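Local coordinates for protein diol-dehydratase (Roseburia inulinivorans, PDB 5I2A) that is a B12-independent glycyl radical enzyme that dehydrates 1,2-propanediol, at residues I558-D563 with T717-G722; K569-E574 with H647-E652; P654-G657 with V663-L666; S740-D745 with R778-Q783. One frame throughout, in Å; residues are numbered along the deposited sequence.

Interaction 1 of 4, residues I558-D563 with T717-G722; sequences IANVAD and TPVADG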
loop_
_atom_site.group_PDB
_atom_site.type_symbol
_atom_site.label_atom_id
_atom_site.label_comp_id
_atom_site.label_asym_id
_atom_site.label_seq_id
_atom_site.Cartn_x
_atom_site.Cartn_y
_atom_site.Cartn_z
ATOM N N ILE A 558 -5.187 37.787 6.114
ATOM C CA ILE A 558 -6.542 38.258 6.424
ATOM C C ILE A 558 -6.653 39.800 6.494
ATOM O O ILE A 558 -7.575 40.378 5.914
ATOM C CB ILE A 558 -7.053 37.659 7.740
ATOM C CG1 ILE A 558 -7.557 36.241 7.497
ATOM C CG2 ILE A 558 -8.200 38.473 8.287
ATOM C CD1 ILE A 558 -8.152 35.588 8.725
ATOM N N ALA A 559 -5.726 40.463 7.188
ATOM C CA ALA A 559 -5.765 41.932 7.270
ATOM C C ALA A 559 -5.656 42.564 5.880
ATOM O O ALA A 559 -6.404 43.486 5.548
ATOM C CB ALA A 559 -4.640 42.475 8.192
ATOM N N ASN A 560 -4.715 42.070 5.080
ATOM C CA ASN A 560 -4.500 42.610 3.739
ATOM C C ASN A 560 -5.756 42.458 2.887
ATOM O O ASN A 560 -6.164 43.397 2.212
ATOM C CB ASN A 560 -3.315 41.928 3.052
ATOM C CG ASN A 560 -2.049 41.995 3.882
ATOM O OD1 ASN A 560 -1.651 41.011 4.496
ATOM N ND2 ASN A 560 -1.425 43.171 3.923
ATOM N N VAL A 561 -6.373 41.280 2.949
ATOM C CA VAL A 561 -7.585 40.994 2.184
ATOM C C VAL A 561 -8.757 41.864 2.644
ATOM O O VAL A 561 -9.465 42.435 1.826
ATOM C CB VAL A 561 -7.979 39.492 2.284
ATOM C CG1 VAL A 561 -9.370 39.238 1.705
ATOM C CG2 VAL A 561 -6.950 38.634 1.587
ATOM N N ALA A 562 -8.942 41.983 3.953
ATOM C CA ALA A 562 -10.050 42.761 4.485
ATOM C C ALA A 562 -9.948 44.224 4.065
ATOM O O ALA A 562 -10.918 44.814 3.585
ATOM C CB ALA A 562 -10.097 42.666 5.995
ATOM N N ASP A 563 -8.773 44.802 4.270
ATOM C CA ASP A 563 -8.550 46.197 3.929
ATOM C C ASP A 563 -8.653 46.409 2.422
ATOM O O ASP A 563 -9.211 47.412 1.968
ATOM C CB ASP A 563 -7.196 46.660 4.445
ATOM C CG ASP A 563 -7.184 46.880 5.959
ATOM O OD1 ASP A 563 -8.238 47.234 6.533
ATOM O OD2 ASP A 563 -6.115 46.696 6.567
ATOM N N THR A 717 6.230 43.139 -0.746
ATOM C CA THR A 717 6.489 43.323 0.685
ATOM C C THR A 717 5.717 42.251 1.472
ATOM O O THR A 717 4.847 41.598 0.899
ATOM C CB THR A 717 6.093 44.732 1.153
ATOM O OG1 THR A 717 4.681 44.908 1.014
ATOM C CG2 THR A 717 6.876 45.816 0.345
ATOM N N PRO A 718 6.045 42.051 2.767
ATOM C CA PRO A 718 5.390 40.966 3.518
ATOM C C PRO A 718 3.878 41.134 3.624
ATOM O O PRO A 718 3.396 42.262 3.614
ATOM C CB PRO A 718 6.038 41.056 4.908
ATOM C CG PRO A 718 7.411 41.656 4.636
ATOM C CD PRO A 718 7.177 42.636 3.518
ATOM N N VAL A 719 3.141 40.028 3.683
ATOM C CA VAL A 719 1.733 40.111 4.068
ATOM C C VAL A 719 1.672 40.080 5.595
ATOM O O VAL A 719 2.691 39.885 6.241
ATOM C CB VAL A 719 0.886 38.971 3.454
ATOM C CG1 VAL A 719 0.839 39.115 1.951
ATOM C CG2 VAL A 719 1.434 37.617 3.848
ATOM N N ALA A 720 0.494 40.290 6.170
ATOM C CA ALA A 720 0.337 40.304 7.626
ATOM C C ALA A 720 0.720 38.980 8.293
ATOM O O ALA A 720 0.667 37.913 7.689
ATOM C CB ALA A 720 -1.101 40.667 8.001
ATOM N N ASP A 721 1.129 39.069 9.548
ATOM C CA ASP A 721 1.461 37.888 10.319
ATOM C C ASP A 721 0.264 37.477 11.150
ATOM O O ASP A 721 -0.115 38.184 12.073
ATOM C CB ASP A 721 2.678 38.144 11.216
ATOM C CG ASP A 721 2.560 39.442 12.018
ATOM O OD1 ASP A 721 2.248 40.490 11.427
ATOM O OD2 ASP A 721 2.787 39.414 13.237
ATOM N N GLY A 722 -0.341 36.345 10.808
ATOM C CA GLY A 722 -1.471 35.821 11.555
ATOM C C GLY A 722 -2.794 36.512 11.293
ATOM O O GLY A 722 -3.099 36.859 10.158
HETATM O O HOH W 1 -4.491 35.382 7.945
HETATM O O HOH W 2 -3.953 39.415 9.438
#

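Interaction 2 of 4, residues K569-E574 with H647-E652; sequences KKLVFE and HEMILE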
loop_
_atom_site.group_PDB
_atom_site.type_symbol
_atom_site.label_atom_id
_atom_site.label_comp_id
_atom_site.label_asym_id
_atom_site.label_seq_id
_atom_site.Cartn_x
_atom_site.Cartn_y
_atom_site.Cartn_z
ATOM N N LYS A 569 -14.722 48.292 -2.058
ATOM C CA LYS A 569 -16.108 48.592 -1.744
ATOM C C LYS A 569 -16.351 50.101 -1.640
ATOM O O LYS A 569 -17.296 50.610 -2.237
ATOM C CB LYS A 569 -16.525 47.901 -0.450
ATOM C CG LYS A 569 -17.997 48.017 -0.134
ATOM C CD LYS A 569 -18.277 47.602 1.303
ATOM C CE LYS A 569 -19.757 47.307 1.521
ATOM N NZ LYS A 569 -20.127 47.371 2.954
ATOM N N LYS A 570 -15.488 50.806 -0.911
ATOM C CA LYS A 570 -15.649 52.245 -0.675
ATOM C C LYS A 570 -15.260 53.141 -1.843
ATOM O O LYS A 570 -16.074 53.918 -2.322
ATOM C CB LYS A 570 -14.838 52.684 0.533
ATOM C CG LYS A 570 -15.453 52.316 1.847
ATOM C CD LYS A 570 -16.842 52.877 1.983
ATOM C CE LYS A 570 -17.452 52.433 3.290
ATOM N NZ LYS A 570 -18.895 52.779 3.383
ATOM N N LEU A 571 -14.024 53.029 -2.308
ATOM C CA LEU A 571 -13.507 53.965 -3.299
ATOM C C LEU A 571 -13.914 53.651 -4.737
ATOM O O LEU A 571 -13.985 54.554 -5.556
ATOM C CB LEU A 571 -11.984 54.037 -3.212
ATOM C CG LEU A 571 -11.442 54.433 -1.846
ATOM C CD1 LEU A 571 -9.948 54.664 -1.922
ATOM C CD2 LEU A 571 -12.164 55.674 -1.351
ATOM N N VAL A 572 -14.183 52.389 -5.053
ATOM C CA VAL A 572 -14.546 52.058 -6.426
ATOM C C VAL A 572 -16.068 52.002 -6.636
ATOM O O VAL A 572 -16.583 52.678 -7.520
ATOM C CB VAL A 572 -13.908 50.725 -6.877
ATOM C CG1 VAL A 572 -14.405 50.333 -8.260
ATOM C CG2 VAL A 572 -12.391 50.835 -6.882
ATOM N N PHE A 573 -16.786 51.232 -5.821
ATOM C CA PHE A 573 -18.219 51.003 -6.060
ATOM C C PHE A 573 -19.181 52.037 -5.425
ATOM O O PHE A 573 -20.102 52.501 -6.087
ATOM C CB PHE A 573 -18.590 49.603 -5.589
ATOM C CG PHE A 573 -18.090 48.527 -6.500
ATOM C CD1 PHE A 573 -18.681 48.326 -7.733
ATOM C CD2 PHE A 573 -17.011 47.738 -6.146
ATOM C CE1 PHE A 573 -18.215 47.352 -8.585
ATOM C CE2 PHE A 573 -16.544 46.753 -7.002
ATOM C CZ PHE A 573 -17.151 46.564 -8.220
ATOM N N GLU A 574 -18.979 52.381 -4.154
ATOM C CA GLU A 574 -19.850 53.344 -3.470
ATOM C C GLU A 574 -19.525 54.802 -3.796
ATOM O O GLU A 574 -20.338 55.498 -4.373
ATOM C CB GLU A 574 -19.791 53.141 -1.954
ATOM C CG GLU A 574 -20.339 51.806 -1.517
ATOM C CD GLU A 574 -20.362 51.614 -0.011
ATOM O OE1 GLU A 574 -20.014 52.553 0.745
ATOM O OE2 GLU A 574 -20.744 50.504 0.415
ATOM N N HIS A 647 -2.901 56.083 -4.020
ATOM C CA HIS A 647 -2.264 55.478 -2.868
ATOM C C HIS A 647 -2.586 56.259 -1.602
ATOM O O HIS A 647 -2.898 55.675 -0.569
ATOM C CB HIS A 647 -0.752 55.410 -3.056
ATOM C CG HIS A 647 -0.076 54.449 -2.127
ATOM N ND1 HIS A 647 1.163 54.689 -1.578
ATOM C CD2 HIS A 647 -0.460 53.234 -1.667
ATOM C CE1 HIS A 647 1.510 53.672 -0.809
ATOM N NE2 HIS A 647 0.543 52.774 -0.845
ATOM N N GLU A 648 -2.518 57.584 -1.692
ATOM C CA GLU A 648 -2.752 58.424 -0.526
ATOM C C GLU A 648 -4.170 58.304 -0.006
ATOM O O GLU A 648 -4.363 58.221 1.202
ATOM C CB GLU A 648 -2.437 59.894 -0.825
ATOM C CG GLU A 648 -0.947 60.257 -0.735
ATOM C CD GLU A 648 -0.280 59.841 0.579
ATOM O OE1 GLU A 648 -0.970 59.753 1.617
ATOM O OE2 GLU A 648 0.950 59.604 0.572
ATOM N N MET A 649 -5.168 58.291 -0.887
ATOM C CA MET A 649 -6.528 58.175 -0.378
ATOM C C MET A 649 -6.773 56.774 0.189
ATOM O O MET A 649 -7.574 56.612 1.100
ATOM C CB MET A 649 -7.584 58.528 -1.439
ATOM C CG MET A 649 -7.395 57.948 -2.819
ATOM S SD MET A 649 -8.593 58.681 -3.970
ATOM C CE MET A 649 -10.063 57.922 -3.357
ATOM N N ILE A 650 -6.064 55.772 -0.325
ATOM C CA ILE A 650 -6.183 54.424 0.224
ATOM C C ILE A 650 -5.573 54.362 1.633
ATOM O O ILE A 650 -6.170 53.799 2.538
ATOM C CB ILE A 650 -5.530 53.377 -0.700
ATOM C CG1 ILE A 650 -6.485 53.035 -1.850
ATOM C CG2 ILE A 650 -5.186 52.112 0.073
ATOM C CD1 ILE A 650 -5.845 52.267 -2.965
ATOM N N LEU A 651 -4.404 54.967 1.824
ATOM C CA LEU A 651 -3.766 54.953 3.142
ATOM C C LEU A 651 -4.539 55.734 4.204
ATOM O O LEU A 651 -4.330 55.519 5.398
ATOM C CB LEU A 651 -2.341 55.491 3.057
ATOM C CG LEU A 651 -1.368 54.670 2.210
ATOM C CD1 LEU A 651 0.020 55.287 2.244
ATOM C CD2 LEU A 651 -1.328 53.230 2.681
ATOM N N GLU A 652 -5.435 56.620 3.773
ATOM C CA GLU A 652 -6.245 57.420 4.697
ATOM C C GLU A 652 -7.538 56.737 5.121
ATOM O O GLU A 652 -8.190 57.195 6.045
ATOM C CB GLU A 652 -6.581 58.779 4.075
ATOM C CG GLU A 652 -5.424 59.752 4.115
ATOM C CD GLU A 652 -5.626 60.939 3.192
ATOM O OE1 GLU A 652 -6.687 61.005 2.526
ATOM O OE2 GLU A 652 -4.714 61.795 3.120
#

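Interaction 3 of 4, residues P654-G657 with V663-L666; sequences PKYG and VDEL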
loop_
_atom_site.group_PDB
_atom_site.type_symbol
_atom_site.label_atom_id
_atom_site.label_comp_id
_atom_site.label_asym_id
_atom_site.label_seq_id
_atom_site.Cartn_x
_atom_site.Cartn_y
_atom_site.Cartn_z
ATOM N N PRO A 654 -10.186 54.152 6.874
ATOM C CA PRO A 654 -10.152 53.364 8.110
ATOM C C PRO A 654 -9.665 51.937 7.824
ATOM O O PRO A 654 -9.964 51.411 6.765
ATOM C CB PRO A 654 -11.611 53.380 8.592
ATOM C CG PRO A 654 -12.413 53.859 7.430
ATOM C CD PRO A 654 -11.517 54.711 6.601
ATOM N N LYS A 655 -8.921 51.340 8.749
ATOM C CA LYS A 655 -8.326 50.032 8.528
ATOM C C LYS A 655 -8.749 49.009 9.588
ATOM O O LYS A 655 -9.141 49.365 10.698
ATOM C CB LYS A 655 -6.800 50.136 8.514
ATOM C CG LYS A 655 -6.222 51.118 7.515
ATOM C CD LYS A 655 -6.372 50.627 6.087
ATOM C CE LYS A 655 -5.652 51.560 5.114
ATOM N NZ LYS A 655 -5.805 51.134 3.683
ATOM N N TYR A 656 -8.660 47.735 9.222
ATOM C CA TYR A 656 -8.838 46.626 10.154
ATOM C C TYR A 656 -7.895 46.822 11.328
ATOM O O TYR A 656 -6.743 47.167 11.133
ATOM C CB TYR A 656 -8.579 45.294 9.435
ATOM C CG TYR A 656 -8.548 44.038 10.292
ATOM C CD1 TYR A 656 -9.695 43.566 10.919
ATOM C CD2 TYR A 656 -7.385 43.279 10.399
ATOM C CE1 TYR A 656 -9.677 42.394 11.663
ATOM C CE2 TYR A 656 -7.357 42.095 11.131
ATOM C CZ TYR A 656 -8.502 41.666 11.766
ATOM O OH TYR A 656 -8.479 40.515 12.510
ATOM N N GLY A 657 -8.396 46.638 12.547
ATOM C CA GLY A 657 -7.559 46.775 13.727
ATOM C C GLY A 657 -7.797 48.054 14.511
ATOM O O GLY A 657 -7.021 48.409 15.406
ATOM N N VAL A 663 -15.190 47.831 8.330
ATOM C CA VAL A 663 -13.990 47.150 7.860
ATOM C C VAL A 663 -13.934 45.743 8.423
ATOM O O VAL A 663 -13.722 44.780 7.691
ATOM C CB VAL A 663 -12.700 47.860 8.280
ATOM C CG1 VAL A 663 -11.534 47.248 7.534
ATOM C CG2 VAL A 663 -12.793 49.338 8.001
ATOM N N ASP A 664 -14.129 45.635 9.732
ATOM C CA ASP A 664 -13.913 44.373 10.422
ATOM C C ASP A 664 -14.875 43.278 9.964
ATOM O O ASP A 664 -14.524 42.098 9.988
ATOM C CB ASP A 664 -14.019 44.567 11.928
ATOM C CG ASP A 664 -12.937 45.493 12.475
ATOM O OD1 ASP A 664 -11.978 45.800 11.730
ATOM O OD2 ASP A 664 -13.042 45.908 13.645
ATOM N N GLU A 665 -16.070 43.664 9.528
ATOM C CA GLU A 665 -17.054 42.675 9.099
ATOM C C GLU A 665 -16.555 42.010 7.817
ATOM O O GLU A 665 -16.807 40.836 7.584
ATOM C CB GLU A 665 -18.443 43.311 8.893
ATOM C CG GLU A 665 -18.558 44.186 7.633
ATOM C CD GLU A 665 -19.893 44.931 7.506
ATOM O OE1 GLU A 665 -20.827 44.667 8.297
ATOM O OE2 GLU A 665 -20.002 45.784 6.597
ATOM N N LEU A 666 -15.826 42.760 6.997
ATOM C CA LEU A 666 -15.222 42.196 5.795
ATOM C C LEU A 666 -14.068 41.247 6.139
ATOM O O LEU A 666 -13.855 40.265 5.449
ATOM C CB LEU A 666 -14.728 43.298 4.865
ATOM C CG LEU A 666 -15.793 44.191 4.229
ATOM C CD1 LEU A 666 -15.132 45.220 3.340
ATOM C CD2 LEU A 666 -16.794 43.370 3.433
HETATM O O HOH W 3 -11.066 48.321 12.394
#

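Interaction 4 of 4, residues S740-D745 with R778-Q783; sequences SVAKLD and RGYFDQ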
loop_
_atom_site.group_PDB
_atom_site.type_symbol
_atom_site.label_atom_id
_atom_site.label_comp_id
_atom_site.label_asym_id
_atom_site.label_seq_id
_atom_site.Cartn_x
_atom_site.Cartn_y
_atom_site.Cartn_z
ATOM N N SER A 740 -11.157 44.422 17.187
ATOM C CA SER A 740 -11.258 44.072 15.771
ATOM C C SER A 740 -10.987 42.593 15.537
ATOM O O SER A 740 -11.748 41.921 14.851
ATOM C CB SER A 740 -10.279 44.884 14.914
ATOM O OG SER A 740 -10.694 46.220 14.717
ATOM N N VAL A 741 -9.883 42.105 16.093
ATOM C CA VAL A 741 -9.412 40.754 15.789
ATOM C C VAL A 741 -10.389 39.727 16.367
ATOM O O VAL A 741 -10.593 38.665 15.791
ATOM C CB VAL A 741 -7.990 40.516 16.329
ATOM C CG1 VAL A 741 -7.546 39.078 16.089
ATOM C CG2 VAL A 741 -6.989 41.492 15.670
ATOM N N ALA A 742 -11.027 40.065 17.488
ATOM C CA ALA A 742 -12.032 39.171 18.070
ATOM C C ALA A 742 -13.324 39.092 17.257
ATOM O O ALA A 742 -14.162 38.268 17.558
ATOM C CB ALA A 742 -12.357 39.578 19.482
ATOM N N LYS A 743 -13.487 39.926 16.234
ATOM C CA LYS A 743 -14.679 39.820 15.379
ATOM C C LYS A 743 -14.580 38.670 14.363
ATOM O O LYS A 743 -15.577 38.277 13.760
ATOM C CB LYS A 743 -14.942 41.142 14.655
ATOM C CG LYS A 743 -15.300 42.285 15.627
ATOM C CD LYS A 743 -15.286 43.650 14.955
ATOM C CE LYS A 743 -15.481 44.766 15.979
ATOM N NZ LYS A 743 -15.267 46.119 15.386
ATOM N N LEU A 744 -13.381 38.133 14.182
ATOM C CA LEU A 744 -13.217 36.940 13.364
ATOM C C LEU A 744 -13.843 35.742 14.074
ATOM O O LEU A 744 -13.935 35.727 15.308
ATOM C CB LEU A 744 -11.744 36.652 13.101
ATOM C CG LEU A 744 -10.875 37.718 12.445
ATOM C CD1 LEU A 744 -9.490 37.161 12.269
ATOM C CD2 LEU A 744 -11.474 38.116 11.105
ATOM N N ASP A 745 -14.235 34.729 13.313
ATOM C CA ASP A 745 -14.604 33.452 13.928
ATOM C C ASP A 745 -13.341 32.617 14.140
ATOM O O ASP A 745 -12.847 31.998 13.205
ATOM C CB ASP A 745 -15.607 32.688 13.063
ATOM C CG ASP A 745 -16.145 31.434 13.744
ATOM O OD1 ASP A 745 -15.487 30.890 14.652
ATOM O OD2 ASP A 745 -17.234 30.984 13.353
ATOM N N ARG A 778 -7.032 39.135 28.888
ATOM C CA ARG A 778 -8.370 38.691 29.263
ATOM C C ARG A 778 -9.483 39.420 28.498
ATOM O O ARG A 778 -10.497 38.820 28.182
ATOM C CB ARG A 778 -8.580 38.850 30.762
ATOM C CG ARG A 778 -7.811 37.835 31.571
ATOM C CD ARG A 778 -8.463 37.627 32.911
ATOM N NE ARG A 778 -7.831 36.580 33.709
ATOM C CZ ARG A 778 -8.022 35.276 33.529
ATOM N NH1 ARG A 778 -8.805 34.835 32.554
ATOM N NH2 ARG A 778 -7.422 34.409 34.323
ATOM N N GLY A 779 -9.291 40.701 28.192
ATOM C CA GLY A 779 -10.268 41.443 27.410
ATOM C C GLY A 779 -10.486 40.843 26.025
ATOM O O GLY A 779 -11.607 40.786 25.527
ATOM N N TYR A 780 -9.399 40.405 25.398
ATOM C CA TYR A 780 -9.457 39.705 24.114
ATOM C C TYR A 780 -10.062 38.306 24.272
ATOM O O TYR A 780 -10.936 37.904 23.504
ATOM C CB TYR A 780 -8.050 39.622 23.521
ATOM C CG TYR A 780 -7.925 38.856 22.235
ATOM C CD1 TYR A 780 -8.544 39.298 21.077
ATOM C CD2 TYR A 780 -7.151 37.709 22.169
ATOM C CE1 TYR A 780 -8.408 38.601 19.883
ATOM C CE2 TYR A 780 -7.011 37.003 20.979
ATOM C CZ TYR A 780 -7.639 37.461 19.844
ATOM O OH TYR A 780 -7.514 36.774 18.668
ATOM N N PHE A 781 -9.600 37.566 25.274
ATOM C CA PHE A 781 -10.086 36.203 25.484
ATOM C C PHE A 781 -11.589 36.211 25.826
ATOM O O PHE A 781 -12.326 35.324 25.400
ATOM C CB PHE A 781 -9.281 35.483 26.581
ATOM C CG PHE A 781 -7.916 34.987 26.132
ATOM C CD1 PHE A 781 -7.463 35.210 24.842
ATOM C CD2 PHE A 781 -7.095 34.294 27.010
ATOM C CE1 PHE A 781 -6.211 34.745 24.433
ATOM C CE2 PHE A 781 -5.856 33.831 26.622
ATOM C CZ PHE A 781 -5.402 34.050 25.326
ATOM N N ASP A 782 -12.046 37.238 26.545
ATOM C CA ASP A 782 -13.470 37.370 26.888
ATOM C C ASP A 782 -14.348 37.643 25.672
ATOM O O ASP A 782 -15.568 37.533 25.747
ATOM C CB ASP A 782 -13.688 38.487 27.905
ATOM C CG ASP A 782 -13.245 38.102 29.293
ATOM O OD1 ASP A 782 -13.054 36.906 29.552
ATOM O OD2 ASP A 782 -13.071 39.009 30.115
ATOM N N GLN A 783 -13.727 38.016 24.561
ATOM C CA GLN A 783 -14.450 38.188 23.311
ATOM C C GLN A 783 -14.201 37.006 22.358
ATOM O O GLN A 783 -14.440 37.104 21.161
ATOM C CB GLN A 783 -14.052 39.510 22.660
ATOM C CG GLN A 783 -14.419 40.746 23.485
ATOM C CD GLN A 783 -13.973 42.030 22.815
ATOM O OE1 GLN A 783 -14.671 42.573 21.958
ATOM N NE2 GLN A 783 -12.793 42.516 23.195
#

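Interaction 1 of 4, residues I558-D563 with T717-G722
Asn560 reaches across from the first turns of helix 558-574 and takes the backbone N-H of Ala720 with its amide oxygen. The bond from Ala720 N to Asn560 OD1 is 2.8 Å long and nearly straight (170° at the hydrogen), and it lies in the carbonyl plane on a lone pair. With CG anti to its own carbonyl carbon (chi1 -54°), Asn560 carries its amide beside the backbone N, on the side of the helix that faces the loop; the amide is also held at its other end, where ND2 donates to Asp711. Val719 crosses this side chain at about a right angle, its CB 3.4 Å from Asn560 OD1. The contact links the pyruvate formate lyase-like part of the chain to the loop between helices 699-703 and 734-741, in the glycyl radical family region. One residue back on the helix, Ala559 CB meets Ala720 CB at 4.0 Å, a small apolar touch beside the polar one. A leucine in place of Asn560 would probably leave the buried N-H of Ala720 and the carboxylate of Asp711 each without this partner. A water bridges Ala559 N (3.1 Å) to Gly722 O (2.8 Å), and another lies between Ile558 N and Gly722 O.

Interaction 2 of 4, residues K569-E574 with H647-E652
Leu571 points from helix 558-574 at helix 637-651 and fits its branched end against Met649 and Ile650. Its chi2 of -172° extends the chain, and CD1 comes forward to meet both partners. Leu571 and Met649 run alongside each other in opposite senses, and the methyl CE of Met649 sits against both branches of the leucine, 3.6 Å from Leu571 CD1 and 3.7 Å from Leu571 CD2. Met649 gets there with CG lodged between its backbone N and carbonyl carbon (chi1 45°) and with a bend at chi3 (-70°) that turns CE to the leucine. Ile650 approaches at a slant, its CG1 lying 3.8 Å from Leu571 CD1. An alanine in place of Leu571 would probably open a gap between the helices and leave the Met649 methyl group freer to turn. Along the first helix, Lys570 NZ forms a salt bridge with Glu574 OE1 at 2.9 Å, on the syn side but somewhat out of the carboxylate plane, and a second with Glu662; a pi-type turn spans 569-574, with Glu574 N bonded to Lys569 O. Around this small apolar seam, Leu571 also packs on Leu653 and Ile650 on Thr567, while helix 580-588 touches Val572 and Phe573, and helix 489-521 also reaches Phe573.

Interaction 3 of 4, residues P654-G657 with V663-L666
Val663 has the most surface buried by this contact, its two methyl groups set against the backbone of the loop that leads into its own helix. CG1 stands anti to the backbone N (chi1 -169°) and lies 3.4 Å from Tyr656 N, with Tyr656 CB at 4.0 Å; CG2 turns to Pro654, 3.7 Å from Pro654 O. The amide that CG1 covers is itself engaged, since Tyr656 N donates to Asp563 of helix 558-574. Tyr656 comes next. Its ring meets Asp664 at the edge, near the ring plane, with Asp664 OD1 3.3 Å from Tyr656 CD1 and the ring and carboxylate planes 89° apart. A carboxylate oxygen at a ring edge faces the weakly positive C-H rim. The contact is a local one, a tight helix-loop-helix connection in which the loop after helix 637-651 folds back over the first turns of helix 661-678. At the far end of the ring, Tyr656 OH bonds to Val723 O. Asp664, third in buried area, has CG anti to its carbonyl carbon (chi1 -64°), which brings OD1 to the loop. There a water donates to both Asp664 OD1 and Lys655 O, each at 2.8 Å, linking carboxylate and backbone. The other oxygen, OD2, is held by Ser740 OG and by a salt bridge with Lys743 NZ, and this pairing is likely to favour the ionised form.

Interaction 4 of 4, residues S740-D745 with R778-Q783
Val741 and Ala742, in the last part of helix 734-741 and the type I beta turn (Val741 to Leu744) that overlaps it, pack against Tyr780 of helix 766-781 and Gln783 just after it. The closing parts of two helices thus meet within the glycyl radical family region, joined across these segments by apolar and edge contacts. Among the apolar contacts, Ala742 CB points at the second segment and touches Gln783 CB at 3.6 Å. The same methyl lies 4.1 Å from Tyr780 CE1, so it touches both the ring and the glutamine. Val741 adds CG1, anti to its backbone N (chi1 176°), which approaches the ring obliquely, 3.9 Å from Tyr780 CE1. Tyr780 also sends CG anti to its backbone N (chi1 176°), carrying the ring across to the turn. Of the contacts with polar atoms, Val741 CG1 comes within 3.5 Å of Tyr780 OH, and the ring's edge is turned to the backbone, with Ala742 N near the ring plane and 3.8 Å from Tyr780 CE1. Hydrogen bonds and salt bridges stay within each segment or go outside the pair. Leu744 N to Val741 O closes the turn, while Lys743 NZ forms salt bridges with Asp659, Asp661 and Asp664. Gln783 NE2 donates to Asn739 OD1, tying the residues after helix 766-781 to the one just before 740-745, and also to Gly779 O at 3.1 Å, reaching that carbonyl from above its plane.

Overall arrangement
Of these parts, helix 558-574 comes first along the chain and serves two contacts: interaction 1 uses its start and interaction 2 its end. Interaction 2 closes a loop of 72 intervening residues at helix 637-651; interaction 3 then closes a short turn into helix 661-678. Both lie within the long loop that interaction 1 closes at 717-722, and interaction 4 follows in series, joining helices 734-741 and 766-781; none cross. Interaction 3, whose centre is about 12 Å from that of interaction 1, touches all the others, whereas interaction 2 meets neither 1 nor 4. Only interaction 1 directly joins the pyruvate formate lyase-like and glycyl radical regions, helped by the touches of interactions 1 and 3 with interaction 4.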